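Local atomic coordinates of transcriptional regulator, ROK family (Vibrio cholerae O1 biovar eltor, PDB entry 1Z05), a protein that probably binds DNA and regulates transcription of carbohydrate-metabolism genes, as a zinc-containing member of the ROK family and a homologue of E. coli Mlc. Residues V234-L239 and V251-V256; I361-V366 and L394-S399; E225-H230 and G409-K414; I172-P177 and V212-D217. All coordinates share one frame; numbering follows the deposited sequence.

Contact 1 of 4, residues V234-L239 and V251-V256; sequences VDNSVL and VLDGRV
S237 holds OG between its backbone N and carbonyl carbon (chi1 63°), which sets S237 OG 3.6 Å from V251 CB. V251 turns CG2 anti to its own carbonyl carbon, and this brings V251 CG2 to 3.9 Å from S237 OG. The two residues face each other across the beta hairpin of strands 237-242 and 246-252, as an antiparallel hydrogen-bonded pair. V251 N gives a bond of 2.8 Å to S237 O, and S237 N returns one of 3.0 Å to V251 O. Both donors are tilted about 20° from the carbonyl plane. Beyond this pair L252 to R255 form a type I' beta turn, and D253 and G254 both have positive phi. The backbone angles of G254 call for glycine. The carboxylate of D235 leans over it, with D235 OD1 3.5 Å from G254 CA. N236, just before the strand, lies near L252, on the side away from S237 and V251. R260 and I264 of the second subunit pack on N236 and L252 respectively, so both lie at the subunit contact. G254 N closes the open end of the hairpin: it donates to a lone pair of D235 O, in the carbonyl plane, at 2.8 Å.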
loop_
_atom_site.group_PDB
_atom_site.type_symbol
_atom_site.label_atom_id
_atom_site.label_comp_id
_atom_site.label_asym_id
_atom_site.label_seq_id
_atom_site.Cartn_x
_atom_site.Cartn_y
_atom_site.Cartn_z
ATOM N N VAL A 234 14.381 -0.533 8.889
ATOM C CA VAL A 234 13.692 0.297 7.875
ATOM C C VAL A 234 12.171 0.167 7.940
ATOM O O VAL A 234 11.651 -0.861 8.360
ATOM C CB VAL A 234 14.172 -0.011 6.416
ATOM C CG1 VAL A 234 15.681 0.254 6.247
ATOM C CG2 VAL A 234 13.826 -1.433 6.000
ATOM N N ASP A 235 11.465 1.206 7.508
ATOM C CA ASP A 235 10.001 1.166 7.461
ATOM C C ASP A 235 9.451 0.825 6.073
ATOM O O ASP A 235 8.239 0.687 5.899
ATOM C CB ASP A 235 9.399 2.480 7.977
ATOM C CG ASP A 235 9.374 2.557 9.502
ATOM O OD1 ASP A 235 8.823 1.633 10.155
ATOM O OD2 ASP A 235 9.906 3.548 10.047
ATOM N N ASN A 236 10.352 0.697 5.101
ATOM C CA ASN A 236 10.006 0.381 3.715
ATOM C C ASN A 236 10.924 -0.708 3.179
ATOM O O ASN A 236 12.092 -0.463 2.920
ATOM C CB ASN A 236 10.098 1.632 2.833
ATOM C CG ASN A 236 9.174 2.735 3.298
ATOM O OD1 ASN A 236 9.618 3.769 3.807
ATOM N ND2 ASN A 236 7.876 2.512 3.154
ATOM N N SER A 237 10.397 -1.920 3.055
ATOM C CA SER A 237 11.196 -3.055 2.621
ATOM C C SER A 237 10.361 -4.042 1.815
ATOM O O SER A 237 9.116 -3.988 1.819
ATOM C CB SER A 237 11.801 -3.775 3.836
ATOM O OG SER A 237 10.774 -4.304 4.660
ATOM N N VAL A 238 11.053 -4.960 1.141
ATOM C CA VAL A 238 10.391 -6.017 0.406
ATOM C C VAL A 238 11.071 -7.336 0.750
ATOM O O VAL A 238 12.297 -7.438 0.707
ATOM C CB VAL A 238 10.428 -5.774 -1.122
ATOM C CG1 VAL A 238 9.670 -6.884 -1.862
ATOM C CG2 VAL A 238 9.811 -4.415 -1.468
ATOM N N LEU A 239 10.262 -8.322 1.125
ATOM C CA LEU A 239 10.727 -9.691 1.303
ATOM C C LEU A 239 10.342 -10.487 0.066
ATOM O O LEU A 239 9.167 -10.539 -0.303
ATOM C CB LEU A 239 10.112 -10.318 2.565
ATOM C CG LEU A 239 10.280 -11.841 2.733
ATOM C CD1 LEU A 239 11.713 -12.226 3.058
ATOM C CD2 LEU A 239 9.335 -12.371 3.794
ATOM N N VAL A 251 6.481 -4.141 2.791
ATOM C CA VAL A 251 6.281 -3.301 3.961
ATOM C C VAL A 251 6.402 -1.838 3.529
ATOM O O VAL A 251 7.429 -1.412 2.983
ATOM C CB VAL A 251 7.254 -3.662 5.132
ATOM C CG1 VAL A 251 7.041 -2.751 6.348
ATOM C CG2 VAL A 251 7.080 -5.114 5.540
ATOM N N LEU A 252 5.332 -1.085 3.758
ATOM C CA LEU A 252 5.288 0.340 3.463
ATOM C C LEU A 252 4.861 1.092 4.721
ATOM O O LEU A 252 3.832 0.777 5.318
ATOM C CB LEU A 252 4.334 0.620 2.294
ATOM C CG LEU A 252 4.155 2.044 1.744
ATOM C CD1 LEU A 252 5.367 2.515 0.950
ATOM C CD2 LEU A 252 2.911 2.104 0.884
ATOM N N ASP A 253 5.676 2.069 5.125
ATOM C CA ASP A 253 5.460 2.857 6.360
ATOM C C ASP A 253 5.287 1.990 7.606
ATOM O O ASP A 253 4.453 2.282 8.467
ATOM C CB ASP A 253 4.278 3.829 6.207
ATOM C CG ASP A 253 4.387 4.698 4.964
ATOM O OD1 ASP A 253 5.502 5.172 4.642
ATOM O OD2 ASP A 253 3.347 4.909 4.300
ATOM N N GLY A 254 6.053 0.905 7.687
ATOM C CA GLY A 254 6.034 0.051 8.871
ATOM C C GLY A 254 4.951 -1.005 8.918
ATOM O O GLY A 254 4.898 -1.796 9.862
ATOM N N ARG A 255 4.092 -1.038 7.902
ATOM C CA ARG A 255 3.030 -2.049 7.823
ATOM C C ARG A 255 3.050 -2.805 6.500
ATOM O O ARG A 255 3.384 -2.248 5.450
ATOM C CB ARG A 255 1.644 -1.425 8.067
ATOM C CG ARG A 255 1.391 -0.955 9.491
ATOM C CD ARG A 255 -0.077 -0.554 9.690
ATOM N NE ARG A 255 -0.907 -1.677 10.116
ATOM C CZ ARG A 255 -1.059 -2.051 11.386
ATOM N NH1 ARG A 255 -0.432 -1.396 12.355
ATOM N NH2 ARG A 255 -1.831 -3.086 11.690
ATOM N N VAL A 256 2.698 -4.083 6.567
ATOM C CA VAL A 256 2.677 -4.948 5.395
ATOM C C VAL A 256 1.414 -4.700 4.578
ATOM O O VAL A 256 0.322 -4.574 5.139
ATOM C CB VAL A 256 2.736 -6.431 5.810
ATOM C CG1 VAL A 256 2.730 -7.345 4.592
ATOM C CG2 VAL A 256 3.981 -6.680 6.657
#

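Contact 2 of 4, residues I361-V366 and L394-S399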
loop_
_atom_site.group_PDB
_atom_site.type_symbol
_atom_site.label_atom_id
_atom_site.label_comp_id
_atom_site.label_asym_id
_atom_site.label_seq_id
_atom_site.Cartn_x
_atom_site.Cartn_y
_atom_site.Cartn_z
ATOM N N ILE A 361 15.912 -4.933 0.543
ATOM C CA ILE A 361 15.402 -6.149 -0.086
ATOM C C ILE A 361 15.881 -7.357 0.705
ATOM O O ILE A 361 17.085 -7.519 0.919
ATOM C CB ILE A 361 15.875 -6.308 -1.570
ATOM C CG1 ILE A 361 15.558 -5.059 -2.402
ATOM C CG2 ILE A 361 15.279 -7.587 -2.198
ATOM C CD1 ILE A 361 14.086 -4.687 -2.468
ATOM N N LEU A 362 14.942 -8.200 1.131
ATOM C CA LEU A 362 15.302 -9.473 1.760
ATOM C C LEU A 362 14.910 -10.637 0.867
ATOM O O LEU A 362 13.858 -10.615 0.226
ATOM C CB LEU A 362 14.632 -9.657 3.127
ATOM C CG LEU A 362 14.623 -8.572 4.203
ATOM C CD1 LEU A 362 14.169 -9.172 5.525
ATOM C CD2 LEU A 362 15.966 -7.934 4.377
ATOM N N ILE A 363 15.760 -11.657 0.862
ATOM C CA ILE A 363 15.533 -12.878 0.111
ATOM C C ILE A 363 15.312 -14.034 1.093
ATOM O O ILE A 363 16.100 -14.242 2.011
ATOM C CB ILE A 363 16.741 -13.177 -0.835
ATOM C CG1 ILE A 363 17.035 -11.962 -1.748
ATOM C CG2 ILE A 363 16.506 -14.446 -1.644
ATOM C CD1 ILE A 363 15.931 -11.667 -2.798
ATOM N N GLY A 364 14.228 -14.766 0.905
ATOM C CA GLY A 364 13.938 -15.919 1.738
ATOM C C GLY A 364 13.693 -17.172 0.921
ATOM O O GLY A 364 13.040 -17.126 -0.131
ATOM N N GLY A 365 14.194 -18.295 1.421
ATOM C CA GLY A 365 13.992 -19.588 0.770
ATOM C C GLY A 365 15.251 -20.428 0.814
ATOM O O GLY A 365 16.327 -19.919 1.141
ATOM N N VAL A 366 15.117 -21.712 0.481
ATOM C CA VAL A 366 16.247 -22.643 0.510
ATOM C C VAL A 366 17.369 -22.198 -0.438
ATOM O O VAL A 366 18.546 -22.492 -0.211
ATOM C CB VAL A 366 15.821 -24.126 0.239
ATOM C CG1 VAL A 366 14.811 -24.600 1.283
ATOM C CG2 VAL A 366 15.248 -24.299 -1.152
ATOM N N LEU A 394 21.027 0.209 -1.692
ATOM C CA LEU A 394 20.049 -0.848 -1.507
ATOM C C LEU A 394 20.720 -2.158 -1.126
ATOM O O LEU A 394 21.403 -2.788 -1.938
ATOM C CB LEU A 394 19.193 -1.003 -2.772
ATOM C CG LEU A 394 17.859 -1.750 -2.726
ATOM C CD1 LEU A 394 16.984 -1.315 -1.557
ATOM C CD2 LEU A 394 17.127 -1.532 -4.033
ATOM N N LYS A 395 20.526 -2.556 0.129
ATOM C CA LYS A 395 21.065 -3.816 0.628
ATOM C C LYS A 395 20.214 -4.975 0.159
ATOM O O LYS A 395 18.977 -4.914 0.241
ATOM C CB LYS A 395 21.154 -3.818 2.160
ATOM C CG LYS A 395 22.566 -3.666 2.712
ATOM C CD LYS A 395 23.154 -2.287 2.422
ATOM C CE LYS A 395 24.439 -2.049 3.209
ATOM N NZ LYS A 395 24.158 -1.839 4.663
ATOM N N LEU A 396 20.887 -6.005 -0.355
ATOM C CA LEU A 396 20.258 -7.291 -0.655
ATOM C C LEU A 396 20.696 -8.294 0.406
ATOM O O LEU A 396 21.861 -8.681 0.441
ATOM C CB LEU A 396 20.677 -7.777 -2.041
ATOM C CG LEU A 396 19.894 -8.923 -2.678
ATOM C CD1 LEU A 396 18.554 -8.426 -3.172
ATOM C CD2 LEU A 396 20.667 -9.520 -3.831
ATOM N N VAL A 397 19.785 -8.698 1.289
ATOM C CA VAL A 397 20.183 -9.576 2.395
ATOM C C VAL A 397 19.276 -10.786 2.610
ATOM O O VAL A 397 18.090 -10.778 2.245
ATOM C CB VAL A 397 20.423 -8.800 3.744
ATOM C CG1 VAL A 397 21.279 -7.545 3.540
ATOM C CG2 VAL A 397 19.138 -8.441 4.423
ATOM N N GLU A 398 19.855 -11.826 3.207
ATOM C CA GLU A 398 19.113 -13.019 3.598
ATOM C C GLU A 398 18.138 -12.726 4.749
ATOM O O GLU A 398 18.467 -12.001 5.695
ATOM C CB GLU A 398 20.089 -14.138 3.997
ATOM C CG GLU A 398 19.416 -15.482 4.218
ATOM C CD GLU A 398 20.380 -16.596 4.641
ATOM O OE1 GLU A 398 21.612 -16.419 4.507
ATOM O OE2 GLU A 398 19.892 -17.657 5.105
ATOM N N SER A 399 16.941 -13.307 4.663
ATOM C CA SER A 399 15.947 -13.209 5.723
ATOM C C SER A 399 16.453 -13.925 6.969
ATOM O O SER A 399 17.175 -14.911 6.865
ATOM C CB SER A 399 14.625 -13.842 5.268
ATOM O OG SER A 399 14.746 -15.258 5.192
HETATM O O HOH W 1 15.806 -17.946 4.048
#
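L362 and V397 make the tight point of this contact. Their side chains lie side by side and point the same way, and L362 CD2 comes within 3.2 Å of V397 CG2. That is closer than usual van der Waals contact. V397 turns CG1 anti to its carbonyl carbon (chi1 -47°), which leaves CG2 between the backbone N and the carbonyl carbon, on the side of L362. The other face is less tight. There L396 CD1 reaches over to I361 CG2 at 3.5 Å and to I363 CG1 at 4.1 Å, so one methyl spans two isoleucines. Between the faces the backbones form a parallel pair of strands. V397 N donates to I361 O, and V397 O accepts from I363 N at 2.8 Å. At the far end S399 N meets I363 O from above the carbonyl plane.

The solvent side is looser, at the start of segment 394-399. K395 is exposed and its side chain leads away from strand 360-364. L394 touches I361 only at 4.0 Å, between L394 CG and I361 CG1. E398 is partly exposed and pairs with K371 in a salt bridge. S399, by contrast, is buried and gripped. A water accepts from G365 N and donates to S399 OG, which is also bonded to F401 O.

Strands 360-364 and 395-398 are joined through helix 371-385 in a beta-alpha-beta crossover. This helix packs on the I363 and L396 face through Y375, while helix 217-228 lies over the L362 face through E225. Strand 237-242 flanks strand 360-364 on its other side.

Contact 3 of 4, residues E225-H230 and G409-K414; sequences EKLFGH and GAALIK
The F228 ring has L227 CB over one face, 3.9 Å above the plane and offset toward the rim. Its edge points at helix 407-418. A410 C and A411 CA lie at that edge, near the ring plane, and F228 CE2 is 3.7 Å from A411 CA. The two alanines have only short side chains, so the ring edge can come up to the helix backbone itself. K414 approaches the same ring obliquely with its aliphatic chain, and F228 CZ stands 3.8 Å from K414 CD. The lysine chain leaves with CG anti to its backbone N (chi1 170°) and then bends at chi2 and chi3. This carries CG to L227 CD1 and CD to the F228 ring. Its far end, NZ, forms a salt bridge with D49.

L227 fills the neighbouring place. Its CD1 methyl touches A411 O at 3.4 Å and also meets A411 CB. The contact across the two segments is wholly one of packing. Both helices, 217-228 and 407-418, lie between the two five-stranded sheets, consistent with the interface between the lobes of the ASKHA fold.

Just beyond F228 the chain is pinned back on the helix: H230 N donates to E225 OE1 at 3.0 Å. E225 is buried, and its two oxygens also accept from R400 N, F401 N and W221 NE1. This cluster ties the segment to the chain after strand 395-398. L412 and I413 pack on strands 168-176 and 212-216; A410, beside the F228 edge, also touches F110 of strand 108-116, as does I413.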
loop_
_atom_site.group_PDB
_atom_site.type_symbol
_atom_site.label_atom_id
_atom_site.label_comp_id
_atom_site.label_asym_id
_atom_site.label_seq_id
_atom_site.Cartn_x
_atom_site.Cartn_y
_atom_site.Cartn_z
ATOM N N GLU A 225 9.891 -10.292 9.735
ATOM C CA GLU A 225 11.198 -9.729 9.421
ATOM C C GLU A 225 11.307 -8.277 9.918
ATOM O O GLU A 225 12.343 -7.867 10.421
ATOM C CB GLU A 225 11.512 -9.862 7.926
ATOM C CG GLU A 225 11.678 -11.319 7.419
ATOM C CD GLU A 225 12.865 -12.089 8.033
ATOM O OE1 GLU A 225 13.906 -11.481 8.399
ATOM O OE2 GLU A 225 12.750 -13.329 8.135
ATOM N N LYS A 226 10.230 -7.515 9.779
ATOM C CA LYS A 226 10.160 -6.140 10.290
ATOM C C LYS A 226 10.150 -6.036 11.835
ATOM O O LYS A 226 10.769 -5.133 12.410
ATOM C CB LYS A 226 8.930 -5.437 9.683
ATOM C CG LYS A 226 8.585 -4.047 10.252
ATOM C CD LYS A 226 9.724 -3.043 10.079
ATOM C CE LYS A 226 9.443 -1.737 10.825
ATOM N NZ LYS A 226 10.703 -0.972 11.017
ATOM N N LEU A 227 9.456 -6.956 12.502
ATOM C CA LEU A 227 9.367 -6.931 13.969
ATOM C C LEU A 227 10.475 -7.685 14.712
ATOM O O LEU A 227 10.857 -7.290 15.824
ATOM C CB LEU A 227 7.991 -7.431 14.435
ATOM C CG LEU A 227 6.779 -6.658 13.910
ATOM C CD1 LEU A 227 5.463 -7.265 14.428
ATOM C CD2 LEU A 227 6.866 -5.161 14.265
ATOM N N PHE A 228 10.984 -8.761 14.112
ATOM C CA PHE A 228 11.870 -9.695 14.809
ATOM C C PHE A 228 13.119 -10.024 14.004
ATOM O O PHE A 228 14.051 -10.638 14.528
ATOM C CB PHE A 228 11.154 -11.035 15.068
ATOM C CG PHE A 228 9.957 -10.952 15.961
ATOM C CD1 PHE A 228 10.096 -10.690 17.319
ATOM C CD2 PHE A 228 8.692 -11.210 15.454
ATOM C CE1 PHE A 228 8.977 -10.635 18.156
ATOM C CE2 PHE A 228 7.579 -11.157 16.273
ATOM C CZ PHE A 228 7.724 -10.868 17.632
ATOM N N GLY A 229 13.130 -9.654 12.727
ATOM C CA GLY A 229 14.118 -10.199 11.804
ATOM C C GLY A 229 15.050 -9.185 11.185
ATOM O O GLY A 229 15.574 -8.302 11.870
ATOM N N HIS A 230 15.258 -9.306 9.880
ATOM C CA HIS A 230 16.335 -8.549 9.237
ATOM C C HIS A 230 15.896 -7.294 8.498
ATOM O O HIS A 230 16.639 -6.764 7.675
ATOM C CB HIS A 230 17.190 -9.463 8.360
ATOM C CG HIS A 230 18.135 -10.322 9.139
ATOM N ND1 HIS A 230 18.803 -11.390 8.582
ATOM C CD2 HIS A 230 18.518 -10.273 10.437
ATOM C CE1 HIS A 230 19.572 -11.952 9.498
ATOM N NE2 HIS A 230 19.409 -11.299 10.634
ATOM N N GLY A 409 3.260 -16.015 12.647
ATOM C CA GLY A 409 2.102 -15.869 13.523
ATOM C C GLY A 409 2.426 -15.031 14.749
ATOM O O GLY A 409 1.593 -14.249 15.220
ATOM N N ALA A 410 3.649 -15.190 15.255
ATOM C CA ALA A 410 4.138 -14.384 16.378
ATOM C C ALA A 410 4.093 -12.884 16.069
ATOM O O ALA A 410 3.712 -12.085 16.924
ATOM C CB ALA A 410 5.553 -14.827 16.784
ATOM N N ALA A 411 4.454 -12.525 14.836
ATOM C CA ALA A 411 4.414 -11.147 14.355
ATOM C C ALA A 411 3.006 -10.560 14.353
ATOM O O ALA A 411 2.815 -9.395 14.699
ATOM C CB ALA A 411 5.018 -11.065 12.967
ATOM N N LEU A 412 2.023 -11.368 13.957
ATOM C CA LEU A 412 0.621 -10.955 13.967
ATOM C C LEU A 412 0.172 -10.584 15.385
ATOM O O LEU A 412 -0.567 -9.624 15.573
ATOM C CB LEU A 412 -0.290 -12.084 13.452
ATOM C CG LEU A 412 -0.167 -12.541 11.997
ATOM C CD1 LEU A 412 -1.190 -13.627 11.711
ATOM C CD2 LEU A 412 -0.359 -11.362 11.036
ATOM N N ILE A 413 0.594 -11.383 16.354
ATOM C CA ILE A 413 0.254 -11.181 17.773
ATOM C C ILE A 413 0.959 -9.930 18.309
ATOM O O ILE A 413 0.331 -9.087 18.946
ATOM C CB ILE A 413 0.612 -12.435 18.635
ATOM C CG1 ILE A 413 -0.210 -13.666 18.196
ATOM C CG2 ILE A 413 0.428 -12.178 20.150
ATOM C CD1 ILE A 413 -1.693 -13.402 17.978
ATOM N N LYS A 414 2.256 -9.807 18.045
ATOM C CA LYS A 414 2.970 -8.606 18.466
ATOM C C LYS A 414 2.308 -7.335 17.901
ATOM O O LYS A 414 2.076 -6.386 18.651
ATOM C CB LYS A 414 4.467 -8.688 18.144
ATOM C CG LYS A 414 5.219 -7.378 18.344
ATOM C CD LYS A 414 6.514 -7.569 19.102
ATOM C CE LYS A 414 6.288 -7.351 20.598
ATOM N NZ LYS A 414 7.389 -7.887 21.444
#

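Contact 4 of 4, residues I172-P177 and V212-D217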
loop_
_atom_site.group_PDB
_atom_site.type_symbol
_atom_site.label_atom_id
_atom_site.label_comp_id
_atom_site.label_asym_id
_atom_site.label_seq_id
_atom_site.Cartn_x
_atom_site.Cartn_y
_atom_site.Cartn_z
ATOM N N ILE A 172 -4.575 -16.912 19.352
ATOM C CA ILE A 172 -4.080 -17.892 18.402
ATOM C C ILE A 172 -3.809 -17.188 17.075
ATOM O O ILE A 172 -4.653 -16.449 16.570
ATOM C CB ILE A 172 -5.093 -19.057 18.197
ATOM C CG1 ILE A 172 -5.209 -19.894 19.478
ATOM C CG2 ILE A 172 -4.682 -19.947 17.012
ATOM C CD1 ILE A 172 -6.386 -20.860 19.530
ATOM N N ALA A 173 -2.614 -17.400 16.537
ATOM C CA ALA A 173 -2.279 -16.951 15.196
ATOM C C ALA A 173 -2.124 -18.165 14.287
ATOM O O ALA A 173 -1.604 -19.202 14.704
ATOM C CB ALA A 173 -0.999 -16.103 15.226
ATOM N N ILE A 174 -2.613 -18.048 13.056
ATOM C CA ILE A 174 -2.450 -19.107 12.063
ATOM C C ILE A 174 -2.088 -18.504 10.707
ATOM O O ILE A 174 -2.733 -17.557 10.246
ATOM C CB ILE A 174 -3.680 -20.088 12.008
ATOM C CG1 ILE A 174 -3.467 -21.211 10.977
ATOM C CG2 ILE A 174 -5.017 -19.354 11.795
ATOM C CD1 ILE A 174 -4.226 -22.512 11.324
ATOM N N THR A 175 -1.022 -19.031 10.108
ATOM C CA THR A 175 -0.550 -18.557 8.812
ATOM C C THR A 175 -0.552 -19.731 7.851
ATOM O O THR A 175 -0.458 -20.889 8.271
ATOM C CB THR A 175 0.862 -17.917 8.904
ATOM O OG1 THR A 175 1.772 -18.854 9.500
ATOM C CG2 THR A 175 0.815 -16.652 9.765
ATOM N N LEU A 176 -0.707 -19.431 6.565
ATOM C CA LEU A 176 -0.871 -20.458 5.550
ATOM C C LEU A 176 -0.698 -19.833 4.171
ATOM O O LEU A 176 -0.933 -18.638 4.002
ATOM C CB LEU A 176 -2.272 -21.102 5.648
ATOM C CG LEU A 176 -3.507 -20.200 5.493
ATOM C CD1 LEU A 176 -4.656 -20.989 4.933
ATOM C CD2 LEU A 176 -3.912 -19.578 6.819
ATOM N N PRO A 177 -0.288 -20.636 3.180
ATOM C CA PRO A 177 -0.267 -20.128 1.795
ATOM C C PRO A 177 -1.702 -19.938 1.279
ATOM O O PRO A 177 -2.635 -20.505 1.850
ATOM C CB PRO A 177 0.431 -21.250 1.023
ATOM C CG PRO A 177 0.149 -22.502 1.839
ATOM C CD PRO A 177 0.170 -22.037 3.274
ATOM N N VAL A 212 -8.470 -14.796 17.299
ATOM C CA VAL A 212 -7.759 -15.534 16.272
ATOM C C VAL A 212 -7.341 -14.556 15.178
ATOM O O VAL A 212 -8.148 -13.725 14.733
ATOM C CB VAL A 212 -8.636 -16.666 15.658
ATOM C CG1 VAL A 212 -7.817 -17.529 14.708
ATOM C CG2 VAL A 212 -9.241 -17.537 16.771
ATOM N N PHE A 213 -6.083 -14.683 14.774
ATOM C CA PHE A 213 -5.448 -13.869 13.745
ATOM C C PHE A 213 -4.978 -14.796 12.636
ATOM O O PHE A 213 -4.104 -15.643 12.849
ATOM C CB PHE A 213 -4.269 -13.090 14.356
ATOM C CG PHE A 213 -4.691 -12.178 15.472
ATOM C CD1 PHE A 213 -5.083 -10.873 15.202
ATOM C CD2 PHE A 213 -4.781 -12.648 16.778
ATOM C CE1 PHE A 213 -5.523 -10.041 16.222
ATOM C CE2 PHE A 213 -5.223 -11.821 17.799
ATOM C CZ PHE A 213 -5.587 -10.517 17.522
ATOM N N VAL A 214 -5.566 -14.626 11.453
ATOM C CA VAL A 214 -5.309 -15.480 10.301
ATOM C C VAL A 214 -4.644 -14.625 9.236
ATOM O O VAL A 214 -5.091 -13.503 8.982
ATOM C CB VAL A 214 -6.634 -16.049 9.721
ATOM C CG1 VAL A 214 -6.350 -17.104 8.655
ATOM C CG2 VAL A 214 -7.509 -16.650 10.838
ATOM N N ALA A 215 -3.571 -15.126 8.624
ATOM C CA ALA A 215 -2.918 -14.369 7.550
ATOM C C ALA A 215 -2.232 -15.259 6.522
ATOM O O ALA A 215 -1.883 -16.411 6.800
ATOM C CB ALA A 215 -1.919 -13.333 8.135
ATOM N N ASN A 216 -2.051 -14.715 5.323
ATOM C CA ASN A 216 -1.203 -15.339 4.328
ATOM C C ASN A 216 0.234 -15.390 4.860
ATOM O O ASN A 216 0.722 -14.417 5.439
ATOM C CB ASN A 216 -1.277 -14.570 3.008
ATOM C CG ASN A 216 -0.228 -15.013 2.012
ATOM O OD1 ASN A 216 0.880 -14.488 1.998
ATOM N ND2 ASN A 216 -0.581 -15.969 1.156
ATOM N N ASP A 217 0.900 -16.524 4.653
ATOM C CA ASP A 217 2.209 -16.764 5.246
ATOM C C ASP A 217 3.314 -15.829 4.778
ATOM O O ASP A 217 4.154 -15.435 5.585
ATOM C CB ASP A 217 2.635 -18.243 5.146
ATOM C CG ASP A 217 2.684 -18.771 3.703
ATOM O OD1 ASP A 217 2.329 -18.041 2.744
ATOM O OD2 ASP A 217 3.087 -19.946 3.537
#
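I174 N donates to F213 O at 2.8 Å, the shortest hydrogen bond between these segments. F213 O also receives A173 CA in a weaker CH...O contact of 3.2 Å. The donors alternate between the strands: F213 N to I172 O, A215 N to I174 O, then L176 N to A215 O at 3.2 Å. On one face I174 and V214 lie side by side, and I174 CG2 is 3.8 Å from V214 CG2. L176 swings its side chain back over V214, with L176 CD2 3.9 Å from V214 CG1. The two segments form a parallel pair at the edge of the five-stranded sheet with order 3-2-1-4-5, as in the ASKHA fold (sugar kinases, Hsc70, actin) to which ROK proteins belong. Strand 212-216 is outermost within the chain. Helix 200-208 packs on the face of I172, I174 and V212, while helix 407-418 packs on that of A173, F213 and A215. Where the strands end, D217 N makes a hydrogen bond of 2.9 Å to L176 O, from well above the carbonyl plane. N216 is the N-cap of helix 217-228: its OD1 accepts from R219 N, and its ND2 donates to G178 O. D217 folds CG between its backbone N and carbonyl carbon (chi1 58°). This lays the carboxylate against P177, with D217 OD2 3.6 Å from P177 CD, and the same oxygen forms a salt bridge with R114.

Contact 4 comes first along the chain and lies in one five-stranded sheet. Contacts 1 and 2 lie in the other, of the same strand order. They follow each other in sequence, their centres about 14 Å apart, and meet where V238 O faces L362 N on adjacent strands. Both are nested inside the loop closed by contact 3, whose two helices lie between the sheets. Helix 217-228 leads from strand 212-216 of contact 4 to contact 1, and helix 407-418 follows strand 395-398 of contact 2. Contact 3 touches all the others. Contact 4 touches neither contact 1 nor contact 2, and its centre is about 22 Å from that of contact 2. This is the two-lobed plan of the ASKHA fold, with contact 3 joining the lobes.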